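Local coordinates for transcriptional regulator, putative (Pseudomonas syringae pv. tomato, PDB 2R5F), which is probably a DNA-binding transcriptional regulator of the SorC family, represented here by its putative sugar-binding domain, at residues Gln24-Glu29 and Val251-Val256; Leu155-Ile160 and Leu228-Gly233; Glu88-Leu93 and Pro118-Pro123. All coordinates share one frame; numbering follows the deposited sequence.

Interaction 1 (Gln24-Glu29 and Val251-Val256); sequences QVIVVE and VLITDV
The side-chain amide of Gln24 lies alongside Val251, both side chains rising from the same face of the sheet. Its OE1 sits near both methyls of Val251, 3.6 Å from CG1. At the other end of the pair, the extended side chain of Glu29 lies beside Val256, with CG 3.5 Å from CG2. The Glu29 carboxylate bonds elsewhere, through OE2 to His9. Between these ends the two strands run parallel, with 22° between their directions. Backbone bonds pass back and forth: Leu252 N to Gln24 O, Ile26 N to Leu252 O (2.9 Å), Thr254 N to Ile26 O and Val28 N to Thr254 O. A fifth, Val256 N to Val28 O, is weak, with an N-H...O angle of 125°. It comes where the second strand turns into a helix, with Asp255 at the N-cap position and its OD1 bonded to Thr258. Ile26, Val28 and Ile253 share one face of the sheet. Ile26 CB rests 4.0 Å from Ile253 CG1. Val28 CG1 is anti to the carbonyl carbon (chi1 -47°) and meets Ile253 CG2 at 4.0 Å. On the other face Val27 CG1 reaches past the end of the second strand to Val256 CG2, at 3.9 Å. Thr254 OG1 is bonded to Ala231 O. Strand 24-28 is an edge strand of the sheet within this chain. On its outer side Val25 N and Val27 N bond to Gln17 OE1 and Glu13 OE2 of helix 10-20. Helix 36-54 packs on the face carrying Val28 and Val251, through Ala46 and Tyr50. Ala259 of helix 256-262 touches Val27 and Thr254 on the opposite face, and strand 226-230 continues the sheet beyond 251-255.

Interaction 2 (Leu155-Ile160 and Leu228-Gly233); sequences LAIVGI and LGLAGG
Ile157 (chi1 -46°) sends CG2 to the side opposite the backbone N, and Leu230 (chi1 -53°) turns its CG away from its own carbonyl carbon. These settings bring Ile157 CG2 to 3.8 Å from Leu230 CD1, and the two side chains cross at a slant. The same methyl also faces Leu228 CD2. Val158 turns the other way. Its CG2 is held between backbone N and carbonyl carbon and lies 3.6 Å from Leu228 O. Three backbone bonds join the parallel strands: Leu228 N to Ala156 O (2.7 Å), Val158 N to Leu228 O and Leu230 N to Val158 O. The next rung is opened. Ile160 N and Leu230 O stand 4.2 Å apart, and a water bridges them, 2.8 Å from Ile160 N and 2.7 Å from Leu230 O. Beyond it the chains still touch through Ile160 CB and Ala231 CB, at 3.9 Å. Ile160 CD1 also comes up to the bare CA of Gly229. Helix 36-54 covers the face of Ile157 and Leu230, and Ile240 of helix 237-245 packs on Ile160 and Ala231. Parallel inner strands between helices, parting at their C-terminal ends, are characteristic of a Rossmann-like fold. A sulfate ion, probably from the crystallisation liquor, lies near Gly159 at that end, where such folds commonly bind ligands.

Interaction 3 (Glu88-Leu93 and Pro118-Pro123); sequences EVVQLL and PAFLLP
Segments Glu88-Leu93 and Pro118-Pro123 form the strand pair of a beta-alpha-beta crossover, whose connection carries helix 101-115. Val89 N bonds to Pro118 O, Phe120 N to Val89 O, and Gln91 N to Phe120 O (2.8 Å). Past this rung a side chain takes over from the backbone. Gln91 is extended, with CG anti to the backbone N (chi1 174°), which carries its amide across to segment 118-123. OE1 accepts Leu122 N at 2.8 Å, with the donor well above the carbonyl plane, 61° out of it. NE2 gives one of its hydrogens to Leu93 O at 3.0 Å. Leu122 CB packs against Gln91 CD. At the other end Glu88 CB sits at the edge of the Phe120 ring, in its plane, 3.6 Å from CE2. The carboxylate is turned 58° to the ring and approaches it obliquely. Arg149 makes a cation-pi contact with Phe120 and a salt bridge to Glu88 OE2, which His60 ND1 also binds. Arg149 therefore probably offsets the acid's charge beside the ring. The two bonds of the Gln91 amide fix its flip; the one through OE1 joins the segments just past the end of strand 119-120, and the one through NE2 stays within 88-93.

From the N terminus, strand 24-28 comes first, and its partner 251-255 only near the C terminus. Interaction 1 therefore closes a long loop that encloses the other two contacts. Within it interaction 3 closes first, around helix 101-115, and interaction 2 follows in series, so none cross. All three belong to one sheet. Interactions 1 and 2 adjoin through neighbouring strands 251-255 and 226-230, where Val251 O lies 2.7 Å from Gly229 N in a probable hydrogen bond. Strand 60-63 lies between strands 155-162 and 88-94, yet Ala156 CB still packs against Leu92 CD1. Interactions 1 and 3 lie on opposite sides of the chain's centre, their centres about 26 Å apart.

Interaction 1 (Gln24-Glu29 and Val251-Val256)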
# COMPACT_ATOMS: atom_id res chain seq x y z
N GLN A 24 -2.16 -14.32 0.49
CA GLN A 24 -0.85 -14.45 -0.14
C GLN A 24 0.20 -13.66 0.58
O GLN A 24 -0.01 -12.53 0.96
CB GLN A 24 -0.90 -14.01 -1.61
CG GLN A 24 0.33 -14.43 -2.40
CD GLN A 24 0.30 -13.99 -3.84
OE1 GLN A 24 -0.33 -13.00 -4.19
NE2 GLN A 24 1.00 -14.73 -4.70
N VAL A 25 1.36 -14.28 0.78
CA VAL A 25 2.53 -13.56 1.26
C VAL A 25 3.63 -13.88 0.24
O VAL A 25 3.78 -15.01 -0.19
CB VAL A 25 2.93 -14.05 2.68
CG1 VAL A 25 4.30 -13.57 3.05
CG2 VAL A 25 1.86 -13.70 3.73
N ILE A 26 4.36 -12.85 -0.17
CA ILE A 26 5.50 -12.98 -1.07
C ILE A 26 6.68 -12.51 -0.27
O ILE A 26 6.65 -11.41 0.25
CB ILE A 26 5.31 -12.08 -2.31
CG1 ILE A 26 4.04 -12.52 -3.06
CG2 ILE A 26 6.59 -12.05 -3.16
CD1 ILE A 26 3.92 -12.12 -4.51
N VAL A 27 7.72 -13.35 -0.16
CA VAL A 27 8.91 -12.99 0.62
C VAL A 27 10.10 -12.76 -0.31
O VAL A 27 10.43 -13.62 -1.15
CB VAL A 27 9.26 -14.02 1.75
CG1 VAL A 27 10.61 -13.71 2.37
CG2 VAL A 27 8.19 -14.02 2.84
N VAL A 28 10.73 -11.60 -0.14
CA VAL A 28 11.87 -11.16 -0.94
C VAL A 28 13.12 -11.11 -0.07
O VAL A 28 13.03 -10.91 1.14
CB VAL A 28 11.59 -9.80 -1.67
CG1 VAL A 28 10.20 -9.83 -2.36
CG2 VAL A 28 11.66 -8.57 -0.70
N GLU A 29 14.28 -11.33 -0.69
CA GLU A 29 15.56 -11.09 -0.03
C GLU A 29 16.14 -9.74 -0.47
O GLU A 29 16.32 -9.49 -1.66
CB GLU A 29 16.56 -12.22 -0.34
CG GLU A 29 16.15 -13.60 0.16
CD GLU A 29 17.18 -14.67 -0.14
OE1 GLU A 29 18.07 -14.43 -0.98
OE2 GLU A 29 17.10 -15.76 0.45
N VAL A 251 -2.70 -9.42 0.22
CA VAL A 251 -1.36 -9.76 -0.22
C VAL A 251 -0.39 -8.90 0.56
O VAL A 251 -0.58 -7.69 0.73
CB VAL A 251 -1.18 -9.51 -1.76
CG1 VAL A 251 0.22 -10.01 -2.27
CG2 VAL A 251 -2.34 -10.16 -2.57
N LEU A 252 0.65 -9.54 1.09
CA LEU A 252 1.73 -8.79 1.71
C LEU A 252 3.00 -9.16 1.01
O LEU A 252 3.27 -10.34 0.85
CB LEU A 252 1.85 -9.14 3.21
CG LEU A 252 3.10 -8.68 3.93
CD1 LEU A 252 3.15 -7.15 4.16
CD2 LEU A 252 3.21 -9.49 5.25
N ILE A 253 3.74 -8.15 0.57
CA ILE A 253 5.09 -8.34 0.08
C ILE A 253 6.07 -7.72 1.09
O ILE A 253 5.94 -6.56 1.45
CB ILE A 253 5.31 -7.69 -1.30
CG1 ILE A 253 4.26 -8.25 -2.30
CG2 ILE A 253 6.75 -7.94 -1.75
CD1 ILE A 253 4.26 -7.53 -3.69
N THR A 254 7.02 -8.54 1.56
CA THR A 254 7.88 -8.14 2.64
C THR A 254 9.21 -8.88 2.55
O THR A 254 9.35 -9.83 1.78
CB THR A 254 7.21 -8.39 4.05
OG1 THR A 254 7.96 -7.70 5.04
CG2 THR A 254 7.11 -9.87 4.42
N ASP A 255 10.18 -8.47 3.33
CA ASP A 255 11.51 -9.12 3.29
C ASP A 255 11.60 -10.32 4.24
O ASP A 255 10.70 -10.52 5.06
CB ASP A 255 12.59 -8.08 3.64
CG ASP A 255 12.37 -7.47 5.01
OD1 ASP A 255 11.41 -6.70 5.16
OD2 ASP A 255 13.12 -7.80 5.94
N VAL A 256 12.68 -11.09 4.13
CA VAL A 256 12.91 -12.28 4.97
C VAL A 256 12.96 -11.96 6.47
O VAL A 256 12.38 -12.66 7.27
CB VAL A 256 14.28 -13.03 4.64
CG1 VAL A 256 14.38 -14.32 5.45
CG2 VAL A 256 14.42 -13.35 3.22

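Interaction 2 (Leu155-Ile160 and Leu228-Gly233)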
# COMPACT_ATOMS: atom_id res chain seq x y z
N LEU A 155 -8.34 -2.82 -6.34
CA LEU A 155 -7.00 -3.13 -5.85
C LEU A 155 -6.43 -1.93 -5.11
O LEU A 155 -6.11 -0.91 -5.74
CB LEU A 155 -6.08 -3.49 -7.01
CG LEU A 155 -4.56 -3.65 -6.76
CD1 LEU A 155 -4.22 -4.79 -5.81
CD2 LEU A 155 -3.86 -3.86 -8.09
N ALA A 156 -6.34 -2.02 -3.79
CA ALA A 156 -5.63 -0.98 -3.02
C ALA A 156 -4.21 -1.39 -2.76
O ALA A 156 -3.97 -2.48 -2.28
CB ALA A 156 -6.35 -0.64 -1.70
N ILE A 157 -3.26 -0.51 -3.09
CA ILE A 157 -1.87 -0.73 -2.81
C ILE A 157 -1.42 0.24 -1.71
O ILE A 157 -1.49 1.45 -1.88
CB ILE A 157 -0.98 -0.51 -4.07
CG1 ILE A 157 -1.59 -1.22 -5.29
CG2 ILE A 157 0.49 -0.92 -3.76
CD1 ILE A 157 -0.94 -0.92 -6.54
N VAL A 158 -0.97 -0.29 -0.58
CA VAL A 158 -0.75 0.54 0.63
C VAL A 158 0.57 0.22 1.32
O VAL A 158 1.00 -0.94 1.36
CB VAL A 158 -1.93 0.40 1.68
CG1 VAL A 158 -3.30 0.82 1.08
CG2 VAL A 158 -2.00 -1.01 2.27
N GLY A 159 1.23 1.24 1.85
CA GLY A 159 2.37 1.02 2.69
C GLY A 159 1.79 0.91 4.09
O GLY A 159 0.61 1.16 4.29
N ILE A 160 2.62 0.53 5.04
CA ILE A 160 2.18 0.40 6.43
C ILE A 160 3.19 1.20 7.24
O ILE A 160 4.38 0.93 7.18
CB ILE A 160 2.10 -1.10 6.85
CG1 ILE A 160 0.99 -1.81 6.04
CG2 ILE A 160 1.82 -1.26 8.36
CD1 ILE A 160 1.21 -3.29 5.85
N LEU A 228 -3.18 -4.88 -1.37
CA LEU A 228 -1.77 -5.22 -1.42
C LEU A 228 -1.06 -4.36 -0.39
O LEU A 228 -1.06 -3.14 -0.53
CB LEU A 228 -1.21 -4.93 -2.84
CG LEU A 228 0.25 -5.17 -3.27
CD1 LEU A 228 0.73 -6.55 -2.92
CD2 LEU A 228 0.42 -4.96 -4.76
N GLY A 229 -0.48 -4.99 0.63
CA GLY A 229 0.46 -4.32 1.53
C GLY A 229 1.93 -4.45 1.16
O GLY A 229 2.41 -5.56 0.91
N LEU A 230 2.66 -3.32 1.15
CA LEU A 230 4.06 -3.31 0.82
C LEU A 230 4.87 -2.71 2.00
O LEU A 230 4.88 -1.52 2.15
CB LEU A 230 4.36 -2.49 -0.47
CG LEU A 230 3.64 -2.76 -1.80
CD1 LEU A 230 4.10 -1.77 -2.84
CD2 LEU A 230 3.83 -4.21 -2.32
N ALA A 231 5.55 -3.56 2.78
CA ALA A 231 6.20 -3.11 4.01
C ALA A 231 7.22 -4.11 4.53
O ALA A 231 6.97 -5.30 4.55
CB ALA A 231 5.13 -2.88 5.09
N GLY A 232 8.35 -3.62 4.99
CA GLY A 232 9.35 -4.42 5.68
C GLY A 232 10.26 -3.55 6.51
O GLY A 232 10.27 -2.34 6.35
N GLY A 233 11.05 -4.15 7.39
CA GLY A 233 11.89 -3.40 8.31
C GLY A 233 11.63 -3.87 9.74
O GLY A 233 10.47 -4.08 10.12
O HOH W 1 5.24 0.41 3.93

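Interaction 3 (Glu88-Leu93 and Pro118-Pro123)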
# COMPACT_ATOMS: atom_id res chain seq x y z
N GLU A 88 -8.35 3.01 -13.67
CA GLU A 88 -7.96 4.30 -13.08
C GLU A 88 -6.98 4.09 -11.92
O GLU A 88 -6.84 2.98 -11.42
CB GLU A 88 -9.20 5.05 -12.57
CG GLU A 88 -10.02 4.19 -11.57
CD GLU A 88 -11.32 4.81 -11.12
OE1 GLU A 88 -11.32 6.00 -10.74
OE2 GLU A 88 -12.34 4.09 -11.08
N VAL A 89 -6.29 5.16 -11.53
CA VAL A 89 -5.43 5.19 -10.36
C VAL A 89 -5.95 6.35 -9.51
O VAL A 89 -6.01 7.49 -9.97
CB VAL A 89 -3.96 5.42 -10.75
CG1 VAL A 89 -3.05 5.55 -9.50
CG2 VAL A 89 -3.49 4.26 -11.65
N VAL A 90 -6.38 6.03 -8.29
CA VAL A 90 -6.94 7.02 -7.36
C VAL A 90 -5.94 7.25 -6.23
O VAL A 90 -5.38 6.30 -5.66
CB VAL A 90 -8.33 6.56 -6.82
CG1 VAL A 90 -8.98 7.61 -5.87
CG2 VAL A 90 -9.25 6.22 -8.01
N GLN A 91 -5.67 8.52 -5.95
CA GLN A 91 -4.87 8.89 -4.80
C GLN A 91 -5.69 8.65 -3.54
O GLN A 91 -6.77 9.22 -3.40
CB GLN A 91 -4.51 10.36 -4.90
CG GLN A 91 -3.79 10.88 -3.69
CD GLN A 91 -3.06 12.15 -3.99
OE1 GLN A 91 -3.20 12.69 -5.08
NE2 GLN A 91 -2.31 12.65 -3.03
N LEU A 92 -5.18 7.83 -2.61
CA LEU A 92 -5.98 7.44 -1.44
C LEU A 92 -5.72 8.22 -0.17
O LEU A 92 -6.35 7.95 0.85
CB LEU A 92 -5.80 5.96 -1.11
CG LEU A 92 -6.26 4.87 -2.08
CD1 LEU A 92 -5.90 3.54 -1.46
CD2 LEU A 92 -7.72 4.93 -2.42
N LEU A 93 -4.77 9.15 -0.22
CA LEU A 93 -4.40 10.00 0.93
C LEU A 93 -3.80 11.29 0.40
O LEU A 93 -2.93 11.26 -0.47
CB LEU A 93 -3.39 9.31 1.86
CG LEU A 93 -2.60 10.19 2.87
CD1 LEU A 93 -3.49 11.05 3.72
CD2 LEU A 93 -1.70 9.35 3.78
N PRO A 118 -6.62 7.06 -16.64
CA PRO A 118 -6.87 8.29 -15.87
C PRO A 118 -6.40 8.26 -14.39
O PRO A 118 -6.41 7.22 -13.76
CB PRO A 118 -8.39 8.48 -15.96
CG PRO A 118 -8.90 7.48 -16.91
CD PRO A 118 -7.86 6.41 -17.11
N ALA A 119 -5.98 9.41 -13.88
CA ALA A 119 -5.60 9.56 -12.46
C ALA A 119 -6.63 10.42 -11.78
O ALA A 119 -7.18 11.31 -12.40
CB ALA A 119 -4.24 10.22 -12.36
N PHE A 120 -6.91 10.15 -10.52
CA PHE A 120 -7.81 10.98 -9.70
C PHE A 120 -6.96 11.38 -8.49
O PHE A 120 -6.55 10.53 -7.68
CB PHE A 120 -9.10 10.22 -9.32
CG PHE A 120 -9.98 9.89 -10.51
CD1 PHE A 120 -10.91 10.80 -10.99
CD2 PHE A 120 -9.85 8.68 -11.18
CE1 PHE A 120 -11.72 10.50 -12.10
CE2 PHE A 120 -10.65 8.37 -12.29
CZ PHE A 120 -11.58 9.29 -12.75
N LEU A 121 -6.66 12.67 -8.43
CA LEU A 121 -5.61 13.23 -7.59
C LEU A 121 -6.17 14.17 -6.53
O LEU A 121 -7.23 14.74 -6.70
CB LEU A 121 -4.62 14.05 -8.46
CG LEU A 121 -4.01 13.46 -9.73
CD1 LEU A 121 -3.23 14.52 -10.46
CD2 LEU A 121 -3.12 12.27 -9.44
N LEU A 122 -5.42 14.35 -5.45
CA LEU A 122 -5.76 15.26 -4.37
C LEU A 122 -4.62 16.25 -4.21
O LEU A 122 -3.76 16.09 -3.33
CB LEU A 122 -5.98 14.50 -3.06
CG LEU A 122 -7.07 13.45 -3.00
CD1 LEU A 122 -6.88 12.56 -1.78
CD2 LEU A 122 -8.45 14.08 -3.00
N PRO A 123 -4.58 17.27 -5.09
CA PRO A 123 -3.51 18.25 -5.10
C PRO A 123 -3.33 19.00 -3.80
O PRO A 123 -4.30 19.46 -3.17
CB PRO A 123 -3.94 19.24 -6.20
CG PRO A 123 -4.75 18.39 -7.13
CD PRO A 123 -5.55 17.55 -6.17